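Local coordinates for protein CyaB (Pseudomonas aeruginosa, PDB 3R5G) that probably makes cyclic AMP from ATP, its class III catalytic domain being one part of a longer membrane-bound adenylyl cyclase, at residues R18-L23 against D34-Y39; V94-W99 against P107-M112; G122-D127 against T133-E138. All blocks are in the same frame, centred on the assembly; numbering follows the deposited sequence.

In the fold
All three contacts lie in the one cyclase catalytic domain. Interactions 1 and 2 are neighbours, with centres about 9 Å apart, on the same side of the chain's centre. They touch directly: Arg-18 N lies 2.7 Å from Glu-109 O, probably as a hydrogen bond. Interaction 3 is on the far side of the chain from interaction 2, its centre about 31 Å away, though strands 109-116 and 118-124 follow each other. Within one chain, the nearest atoms of interactions 1 and 3 are about 17 Å apart. Across the dimer, interaction 1 of one chain meets interaction 3 of the other, as where Leu-36 packs on Phe-124 of the second subunit. Active sites of class III cyclases form at such dimer interfaces.

Interaction 1 of 3, residues R18-L23 against D34-Y39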
loop_
_atom_site.group_PDB
_atom_site.type_symbol
_atom_site.label_atom_id
_atom_site.label_comp_id
_atom_site.label_asym_id
_atom_site.label_seq_id
_atom_site.Cartn_x
_atom_site.Cartn_y
_atom_site.Cartn_z
ATOM N N ARG A 18 -10.630 -6.783 7.461
ATOM C CA ARG A 18 -11.578 -7.322 6.459
ATOM C C ARG A 18 -12.951 -6.825 6.836
ATOM O O ARG A 18 -13.317 -6.852 8.003
ATOM C CB ARG A 18 -11.532 -8.862 6.455
ATOM C CG ARG A 18 -10.228 -9.444 5.944
ATOM C CD ARG A 18 -10.124 -9.203 4.471
ATOM N NE ARG A 18 -9.643 -7.851 4.203
ATOM C CZ ARG A 18 -9.525 -7.342 2.986
ATOM N NH1 ARG A 18 -9.067 -6.083 2.772
ATOM N NH2 ARG A 18 -9.870 -8.103 1.971
ATOM N N GLY A 19 -13.663 -6.329 5.842
ATOM C CA GLY A 19 -14.972 -5.743 6.091
ATOM C C GLY A 19 -14.941 -4.215 6.093
ATOM O O GLY A 19 -16.001 -3.545 5.924
ATOM N N PHE A 20 -13.772 -3.611 6.293
ATOM C CA PHE A 20 -13.712 -2.154 6.417
ATOM C C PHE A 20 -14.114 -1.413 5.156
ATOM O O PHE A 20 -14.766 -0.401 5.217
ATOM C CB PHE A 20 -12.298 -1.683 6.810
ATOM C CG PHE A 20 -12.229 -0.238 7.048
ATOM C CD1 PHE A 20 -12.719 0.282 8.198
ATOM C CD2 PHE A 20 -11.696 0.614 6.076
ATOM C CE1 PHE A 20 -12.697 1.650 8.422
ATOM C CE2 PHE A 20 -11.637 1.958 6.273
ATOM C CZ PHE A 20 -12.122 2.492 7.457
ATOM N N THR A 21 -13.702 -1.910 4.005
ATOM C CA THR A 21 -14.023 -1.145 2.782
ATOM C C THR A 21 -15.543 -1.019 2.587
ATOM O O THR A 21 -16.026 0.041 2.241
ATOM C CB THR A 21 -13.325 -1.665 1.565
ATOM O OG1 THR A 21 -11.902 -1.580 1.807
ATOM C CG2 THR A 21 -13.780 -0.758 0.384
ATOM N N GLU A 22 -16.262 -2.100 2.872
ATOM C CA GLU A 22 -17.741 -2.162 2.802
ATOM C C GLU A 22 -18.296 -1.129 3.780
ATOM O O GLU A 22 -19.130 -0.257 3.418
ATOM C CB GLU A 22 -18.171 -3.594 3.183
ATOM C CG GLU A 22 -17.663 -4.670 2.199
ATOM C CD GLU A 22 -16.239 -5.325 2.521
ATOM O OE1 GLU A 22 -15.234 -4.653 2.902
ATOM O OE2 GLU A 22 -16.133 -6.561 2.321
ATOM N N LEU A 23 -17.767 -1.164 4.993
ATOM C CA LEU A 23 -18.169 -0.210 6.033
ATOM C C LEU A 23 -17.946 1.251 5.611
ATOM O O LEU A 23 -18.718 2.168 5.956
ATOM C CB LEU A 23 -17.402 -0.532 7.319
ATOM C CG LEU A 23 -17.815 0.278 8.557
ATOM C CD1 LEU A 23 -19.153 -0.260 9.201
ATOM C CD2 LEU A 23 -16.676 0.392 9.580
ATOM N N ASP A 34 -14.128 8.582 13.119
ATOM C CA ASP A 34 -13.876 8.240 14.498
ATOM C C ASP A 34 -13.541 6.720 14.674
ATOM O O ASP A 34 -12.655 6.420 15.483
ATOM C CB ASP A 34 -15.130 8.592 15.338
ATOM C CG ASP A 34 -15.307 10.061 15.539
ATOM O OD1 ASP A 34 -14.302 10.818 15.532
ATOM O OD2 ASP A 34 -16.484 10.451 15.795
ATOM N N LEU A 35 -14.238 5.848 13.987
ATOM C CA LEU A 35 -13.986 4.397 14.071
ATOM C C LEU A 35 -12.593 4.059 13.520
ATOM O O LEU A 35 -11.856 3.383 14.211
ATOM C CB LEU A 35 -15.052 3.655 13.348
ATOM C CG LEU A 35 -14.792 2.118 13.383
ATOM C CD1 LEU A 35 -16.087 1.564 13.483
ATOM C CD2 LEU A 35 -14.076 1.549 12.137
ATOM N N LEU A 36 -12.259 4.557 12.322
ATOM C CA LEU A 36 -10.871 4.288 11.833
ATOM C C LEU A 36 -9.817 4.884 12.785
ATOM O O LEU A 36 -8.733 4.266 13.050
ATOM C CB LEU A 36 -10.672 4.838 10.413
ATOM C CG LEU A 36 -9.285 4.738 9.767
ATOM C CD1 LEU A 36 -8.872 3.216 9.736
ATOM C CD2 LEU A 36 -9.358 5.275 8.313
ATOM N N ASN A 37 -9.928 6.175 13.232
ATOM C CA ASN A 37 -8.909 6.755 14.027
ATOM C C ASN A 37 -8.757 6.066 15.412
ATOM O O ASN A 37 -7.632 5.981 15.904
ATOM C CB ASN A 37 -9.116 8.307 14.153
ATOM C CG ASN A 37 -8.922 9.026 12.828
ATOM O OD1 ASN A 37 -8.520 8.435 11.875
ATOM N ND2 ASN A 37 -9.344 10.289 12.737
ATOM N N ASN A 38 -9.898 5.654 15.983
ATOM C CA ASN A 38 -9.878 4.902 17.251
ATOM C C ASN A 38 -9.065 3.610 17.071
ATOM O O ASN A 38 -8.168 3.356 17.867
ATOM C CB ASN A 38 -11.287 4.602 17.698
ATOM C CG ASN A 38 -11.346 3.754 18.990
ATOM O OD1 ASN A 38 -10.636 4.021 19.955
ATOM N ND2 ASN A 38 -12.271 2.830 19.021
ATOM N N TYR A 39 -9.392 2.922 16.005
ATOM C CA TYR A 39 -8.658 1.677 15.643
ATOM C C TYR A 39 -7.187 1.920 15.447
ATOM O O TYR A 39 -6.355 1.265 16.041
ATOM C CB TYR A 39 -9.265 1.074 14.379
ATOM C CG TYR A 39 -8.422 -0.085 13.875
ATOM C CD1 TYR A 39 -8.470 -1.384 14.490
ATOM C CD2 TYR A 39 -7.572 0.089 12.769
ATOM C CE1 TYR A 39 -7.622 -2.436 14.054
ATOM C CE2 TYR A 39 -6.757 -0.967 12.294
ATOM C CZ TYR A 39 -6.774 -2.215 12.975
ATOM O OH TYR A 39 -6.009 -3.289 12.588
#
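Leu-23 and Leu-35 face each other across this contact, and no hydrogen bond spans it. The shortest hydrogen bond within the two segments runs from Asn-38 N to Asp-34 O, 2.9 Å, in the helix that carries Leu-35 and Leu-36. On the other side, Leu-23 N donates to Gly-19 O at 3.1 Å. This closes the first turn of the short helix after its N-cap, Gly-19.

Everything that crosses is apolar. Leu-23 and Leu-35 meet tip to tip, with their CD2 methyls 3.8 Å apart. The same methyl of Leu-35 also serves Phe-20. Leu-35 CD2 sits at the ring edge, near the ring plane, 4.0 Å from Phe-20 CE1. These two side chains run past each other in opposite directions. Phe-20 has CG anti to its backbone N (chi1 -175°), and this extends the ring from helix 20-24 toward helix 29-50.

Segment 18-23 holds the end of strand 6-18 and most of helix 20-24. In this class III cyclase domain the short helix follows the strand directly and packs against helix 29-50. The contact lies just past the end of strand 6-18.

The outer end of the ring rests on Leu-36. Phe-20 CZ is 4.0 Å from Leu-36 CD2, and CB and CD1 of Leu-36 lie about as near. The two side chains cross at about a right angle. All four touching residues are buried.

Leu-35 also packs on Trp-99 and Ile-104, and Leu-23 on Leu-108. Phe-20 of this chain packs on Ile-135 of the second subunit. Asn-37 hydrogen-bonds to the backbone of Asn-123 and Gly-125 of the second subunit.

Interaction 2 of 3, residues V94-W99 against P107-M112; sequences VLRQQW and PLEIRM
Trp-99 overlaps Leu-108 through its six-membered ring, with CE3 3.6 Å from Leu-108 CD1 and CZ3 about as near. The two side chains cross at about a right angle. Arg-96, one turn earlier, carries the polar half of the contact. Its NH2 donates to Glu-109 OE2 at 2.7 Å, a salt bridge, and to Leu-108 O at 2.9 Å. The bend at chi3 (-71°) turns the guanidinium toward the strand.

OE2 lies near the guanidinium plane, but NH2 meets it from above the carboxylate plane. The two planes stand 81° apart, so this is not a side-by-side pair. The CB of Glu-109 points away from the helix; the bend at chi2 (63°) brings the carboxylate back to Arg-96. Three bonds to OE2 hold it there. Besides NH2, Ile-110 N donates to its anti lone pair, and water 1 donates the third while accepting from Arg-96 NH1 at 2.9 Å. The positive guanidinium would favour a charged carboxylate.

Helix 74-100 thus packs on the start of strand 109-116. Trp-99 also meets Asn-38 of helix 29-50. Leu-108 rests on Ile-17 of strand 6-18, and Glu-109 bonds through its backbone to Arg-18 of that strand.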
loop_
_atom_site.group_PDB
_atom_site.type_symbol
_atom_site.label_atom_id
_atom_site.label_comp_id
_atom_site.label_asym_id
_atom_site.label_seq_id
_atom_site.Cartn_x
_atom_site.Cartn_y
_atom_site.Cartn_z
ATOM N N VAL A 94 -12.323 -6.728 21.812
ATOM C CA VAL A 94 -12.778 -5.608 22.635
ATOM C C VAL A 94 -13.336 -4.497 21.733
ATOM O O VAL A 94 -14.414 -3.942 21.995
ATOM C CB VAL A 94 -11.649 -5.101 23.428
ATOM C CG1 VAL A 94 -12.096 -3.994 24.378
ATOM C CG2 VAL A 94 -11.022 -6.261 24.297
ATOM N N LEU A 95 -12.586 -4.113 20.678
ATOM C CA LEU A 95 -13.062 -3.055 19.858
ATOM C C LEU A 95 -14.377 -3.399 19.207
ATOM O O LEU A 95 -15.226 -2.491 19.055
ATOM C CB LEU A 95 -11.983 -2.654 18.821
ATOM C CG LEU A 95 -10.698 -2.085 19.432
ATOM C CD1 LEU A 95 -9.678 -1.893 18.239
ATOM C CD2 LEU A 95 -10.868 -0.768 20.249
ATOM N N ARG A 96 -14.530 -4.635 18.739
ATOM C CA ARG A 96 -15.801 -5.052 18.112
ATOM C C ARG A 96 -16.959 -4.896 19.109
ATOM O O ARG A 96 -18.048 -4.537 18.706
ATOM C CB ARG A 96 -15.803 -6.474 17.574
ATOM C CG ARG A 96 -15.068 -6.619 16.246
ATOM C CD ARG A 96 -15.475 -7.935 15.586
ATOM N NE ARG A 96 -14.870 -9.003 16.370
ATOM C CZ ARG A 96 -13.616 -9.434 16.207
ATOM N NH1 ARG A 96 -13.122 -10.362 17.012
ATOM N NH2 ARG A 96 -12.887 -8.940 15.222
ATOM N N GLN A 97 -16.716 -5.228 20.373
ATOM C CA GLN A 97 -17.808 -5.135 21.397
ATOM C C GLN A 97 -18.169 -3.653 21.553
ATOM O O GLN A 97 -19.347 -3.247 21.657
ATOM C CB GLN A 97 -17.328 -5.646 22.764
ATOM C CG GLN A 97 -16.989 -7.159 22.842
ATOM C CD GLN A 97 -16.064 -7.542 24.036
ATOM O OE1 GLN A 97 -16.226 -7.040 25.173
ATOM N NE2 GLN A 97 -15.090 -8.447 23.776
ATOM N N GLN A 98 -17.168 -2.803 21.571
ATOM C CA GLN A 98 -17.443 -1.383 21.653
ATOM C C GLN A 98 -18.215 -0.902 20.441
ATOM O O GLN A 98 -19.192 -0.113 20.562
ATOM C CB GLN A 98 -16.182 -0.540 21.834
ATOM C CG GLN A 98 -15.494 -0.868 23.075
ATOM C CD GLN A 98 -14.200 -0.140 23.270
ATOM O OE1 GLN A 98 -13.702 0.570 22.352
ATOM N NE2 GLN A 98 -13.656 -0.254 24.478
ATOM N N TRP A 99 -17.793 -1.323 19.246
ATOM C CA TRP A 99 -18.463 -0.934 18.023
ATOM C C TRP A 99 -19.894 -1.447 17.908
ATOM O O TRP A 99 -20.796 -0.740 17.404
ATOM C CB TRP A 99 -17.682 -1.416 16.798
ATOM C CG TRP A 99 -16.341 -0.749 16.694
ATOM C CD1 TRP A 99 -16.005 0.419 17.181
ATOM C CD2 TRP A 99 -15.189 -1.261 16.010
ATOM N NE1 TRP A 99 -14.689 0.720 16.882
ATOM C CE2 TRP A 99 -14.194 -0.315 16.144
ATOM C CE3 TRP A 99 -14.941 -2.425 15.295
ATOM C CZ2 TRP A 99 -12.886 -0.518 15.646
ATOM C CZ3 TRP A 99 -13.684 -2.629 14.783
ATOM C CH2 TRP A 99 -12.669 -1.664 14.951
ATOM N N PRO A 107 -19.654 -7.485 10.145
ATOM C CA PRO A 107 -18.460 -8.061 10.748
ATOM C C PRO A 107 -17.149 -7.366 10.255
ATOM O O PRO A 107 -17.033 -7.008 9.064
ATOM C CB PRO A 107 -18.516 -9.531 10.313
ATOM C CG PRO A 107 -19.828 -9.749 9.701
ATOM C CD PRO A 107 -20.313 -8.425 9.212
ATOM N N LEU A 108 -16.227 -7.214 11.195
ATOM C CA LEU A 108 -14.937 -6.540 10.927
ATOM C C LEU A 108 -13.899 -7.398 11.611
ATOM O O LEU A 108 -14.027 -7.686 12.809
ATOM C CB LEU A 108 -14.916 -5.170 11.595
ATOM C CG LEU A 108 -15.843 -4.100 10.984
ATOM C CD1 LEU A 108 -15.964 -2.829 11.855
ATOM C CD2 LEU A 108 -15.383 -3.757 9.545
ATOM N N GLU A 109 -12.880 -7.828 10.871
ATOM C CA GLU A 109 -11.881 -8.716 11.490
ATOM C C GLU A 109 -10.517 -8.416 10.947
ATOM O O GLU A 109 -10.383 -8.180 9.773
ATOM C CB GLU A 109 -12.149 -10.170 11.217
ATOM C CG GLU A 109 -11.143 -11.042 12.063
ATOM C CD GLU A 109 -11.276 -10.918 13.536
ATOM O OE1 GLU A 109 -12.099 -11.737 14.043
ATOM O OE2 GLU A 109 -10.609 -10.032 14.187
ATOM N N ILE A 110 -9.539 -8.477 11.830
ATOM C CA ILE A 110 -8.176 -8.175 11.426
ATOM C C ILE A 110 -7.574 -9.380 10.764
ATOM O O ILE A 110 -7.873 -10.523 11.119
ATOM C CB ILE A 110 -7.336 -7.699 12.687
ATOM C CG1 ILE A 110 -5.975 -7.159 12.224
ATOM C CG2 ILE A 110 -7.315 -8.849 13.825
ATOM C CD1 ILE A 110 -5.290 -6.613 13.483
ATOM N N ARG A 111 -6.748 -9.114 9.766
ATOM C CA ARG A 111 -5.842 -10.135 9.245
ATOM C C ARG A 111 -4.446 -9.593 9.149
ATOM O O ARG A 111 -4.250 -8.378 8.985
ATOM C CB ARG A 111 -6.331 -10.657 7.913
ATOM C CG ARG A 111 -6.209 -9.661 6.856
ATOM C CD ARG A 111 -6.776 -10.243 5.577
ATOM N NE ARG A 111 -6.649 -9.185 4.569
ATOM C CZ ARG A 111 -6.587 -9.417 3.267
ATOM N NH1 ARG A 111 -6.396 -8.392 2.435
ATOM N NH2 ARG A 111 -6.685 -10.659 2.810
ATOM N N MET A 112 -3.485 -10.508 9.221
ATOM C CA MET A 112 -2.079 -10.132 9.352
ATOM C C MET A 112 -1.144 -11.020 8.593
ATOM O O MET A 112 -1.404 -12.245 8.540
ATOM C CB MET A 112 -1.674 -10.212 10.861
ATOM C CG MET A 112 -2.607 -9.322 11.675
ATOM S SD MET A 112 -2.210 -9.502 13.458
ATOM C CE MET A 112 -3.765 -9.915 13.957
HETATM O O HOH W 1 -10.232 -10.717 16.765
#

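Interaction 3 of 3, residues G122-D127 against T133-E138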
loop_
_atom_site.group_PDB
_atom_site.type_symbol
_atom_site.label_atom_id
_atom_site.label_comp_id
_atom_site.label_asym_id
_atom_site.label_seq_id
_atom_site.Cartn_x
_atom_site.Cartn_y
_atom_site.Cartn_z
ATOM N N GLY A 122 15.892 3.210 5.233
ATOM C CA GLY A 122 16.533 4.510 4.899
ATOM C C GLY A 122 15.525 5.582 4.796
ATOM O O GLY A 122 14.336 5.395 5.039
ATOM N N ASN A 123 15.987 6.791 4.393
ATOM C CA ASN A 123 15.078 7.857 4.166
ATOM C C ASN A 123 14.800 7.949 2.675
ATOM O O ASN A 123 15.728 8.138 1.870
ATOM C CB ASN A 123 15.668 9.214 4.660
ATOM C CG ASN A 123 15.897 9.194 6.117
ATOM O OD1 ASN A 123 14.936 9.124 6.903
ATOM N ND2 ASN A 123 17.165 9.238 6.515
ATOM N N PHE A 124 13.514 7.780 2.339
ATOM C CA PHE A 124 13.108 7.720 0.918
ATOM C C PHE A 124 12.033 8.714 0.652
ATOM O O PHE A 124 11.217 9.011 1.490
ATOM C CB PHE A 124 12.580 6.325 0.602
ATOM C CG PHE A 124 13.573 5.254 0.830
ATOM C CD1 PHE A 124 13.319 4.262 1.756
ATOM C CD2 PHE A 124 14.789 5.248 0.146
ATOM C CE1 PHE A 124 14.230 3.255 1.973
ATOM C CE2 PHE A 124 15.706 4.214 0.341
ATOM C CZ PHE A 124 15.434 3.211 1.282
ATOM N N GLY A 125 12.035 9.337 -0.553
ATOM C CA GLY A 125 11.043 10.251 -0.916
ATOM C C GLY A 125 11.514 11.410 -1.813
ATOM O O GLY A 125 12.616 11.338 -2.371
ATOM N N ALA A 126 10.594 12.346 -1.992
ATOM C CA ALA A 126 10.825 13.590 -2.697
ATOM C C ALA A 126 11.263 14.647 -1.677
ATOM O O ALA A 126 11.110 14.485 -0.452
ATOM C CB ALA A 126 9.574 14.013 -3.403
ATOM N N ASP A 127 11.801 15.758 -2.175
ATOM C CA ASP A 127 12.496 16.736 -1.280
ATOM C C ASP A 127 11.651 17.368 -0.195
ATOM O O ASP A 127 12.140 17.527 0.924
ATOM C CB ASP A 127 13.203 17.805 -2.131
ATOM C CG ASP A 127 14.302 17.222 -3.036
ATOM O OD1 ASP A 127 14.474 15.978 -3.173
ATOM O OD2 ASP A 127 15.027 18.037 -3.632
ATOM N N THR A 133 11.791 4.602 6.178
ATOM C CA THR A 133 10.902 3.438 5.854
ATOM C C THR A 133 11.759 2.332 5.276
ATOM O O THR A 133 12.983 2.395 5.318
ATOM C CB THR A 133 9.752 3.878 4.964
ATOM O OG1 THR A 133 8.833 2.785 4.665
ATOM C CG2 THR A 133 10.306 4.500 3.671
ATOM N N ILE A 134 11.152 1.234 4.784
ATOM C CA ILE A 134 11.893 0.049 4.360
ATOM C C ILE A 134 11.324 -0.399 3.035
ATOM O O ILE A 134 10.119 -0.153 2.712
ATOM C CB ILE A 134 11.714 -1.116 5.424
ATOM C CG1 ILE A 134 10.209 -1.382 5.721
ATOM C CG2 ILE A 134 12.384 -0.639 6.773
ATOM C CD1 ILE A 134 9.989 -2.722 6.634
ATOM N N ILE A 135 12.216 -1.036 2.288
ATOM C CA ILE A 135 11.848 -1.614 0.986
ATOM C C ILE A 135 12.583 -2.943 0.770
ATOM O O ILE A 135 13.621 -3.240 1.398
ATOM C CB ILE A 135 12.191 -0.607 -0.135
ATOM C CG1 ILE A 135 13.705 -0.368 -0.210
ATOM C CG2 ILE A 135 11.443 0.667 -0.034
ATOM C CD1 ILE A 135 14.159 0.632 -1.412
ATOM N N GLY A 136 12.101 -3.768 -0.181
ATOM C CA GLY A 136 12.793 -4.971 -0.533
ATOM C C GLY A 136 11.806 -6.108 -0.726
ATOM O O GLY A 136 10.582 -5.997 -0.349
ATOM N N ARG A 137 12.265 -7.153 -1.392
ATOM C CA ARG A 137 11.457 -8.375 -1.567
ATOM C C ARG A 137 10.832 -8.919 -0.286
ATOM O O ARG A 137 9.717 -9.435 -0.317
ATOM C CB ARG A 137 12.312 -9.430 -2.277
ATOM C CG ARG A 137 11.685 -10.711 -2.646
ATOM C CD ARG A 137 12.756 -11.533 -3.487
ATOM N NE ARG A 137 13.838 -12.145 -2.704
ATOM C CZ ARG A 137 14.296 -13.399 -2.901
ATOM N NH1 ARG A 137 13.749 -14.192 -3.834
ATOM N NH2 ARG A 137 15.294 -13.886 -2.151
ATOM N N GLU A 138 11.552 -8.815 0.826
ATOM C CA GLU A 138 11.116 -9.380 2.098
ATOM C C GLU A 138 10.026 -8.515 2.692
ATOM O O GLU A 138 9.097 -9.003 3.363
ATOM C CB GLU A 138 12.306 -9.479 3.045
ATOM C CG GLU A 138 13.445 -10.450 2.586
ATOM C CD GLU A 138 13.133 -11.908 2.506
ATOM O OE1 GLU A 138 12.092 -12.384 2.864
ATOM O OE2 GLU A 138 14.008 -12.634 1.958
#
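Gly-122 and Thr-133 form a hydrogen-bonded antiparallel pair. Gly-122 N donates to Thr-133 O at 3.0 Å, and Thr-133 N donates to Gly-122 O at 2.9 Å. The axes of the short strand segments 122-124 and 133-135 stand 90° apart, so the hairpin twists or bends sharply at this pair.

Phe-124 adds the apolar part. Thr-133 CG2 sits at the ring edge, near its plane, 3.6 Å from Phe-124 CD1. Phe-124 CZ is 3.9 Å from Ile-135 CD1, which approaches obliquely. One face of the ring lies over the backbone of Gly-122, with Gly-122 C offset toward the rim.

The threonine is held from its other branch. Its OG1 is anti to the backbone N (chi1 -178°) and hydrogen-bonds to Asp-55. CG2 is thereby the branch turned to the phenylalanine. Further along the same two strands, Phe-124 bonds through its backbone with Asp-131, and Ile-135 with Thr-120.

Next comes the second subunit. Phe-124 packs on Thr-33 and Ile-135 on Leu-32, both of that subunit. Arg-137 N hydrogen-bonds to Glu-25 of the second subunit, and Asp-127 N to Asn-41 of the second subunit. The chain turns a corner at Gly-125, beyond the pair.

Strands 118-124 and 129-135 form a beta hairpin that meets the partner chain from its turn end to Ile-135. This is consistent with the dimerisation arm of class III nucleotide cyclases.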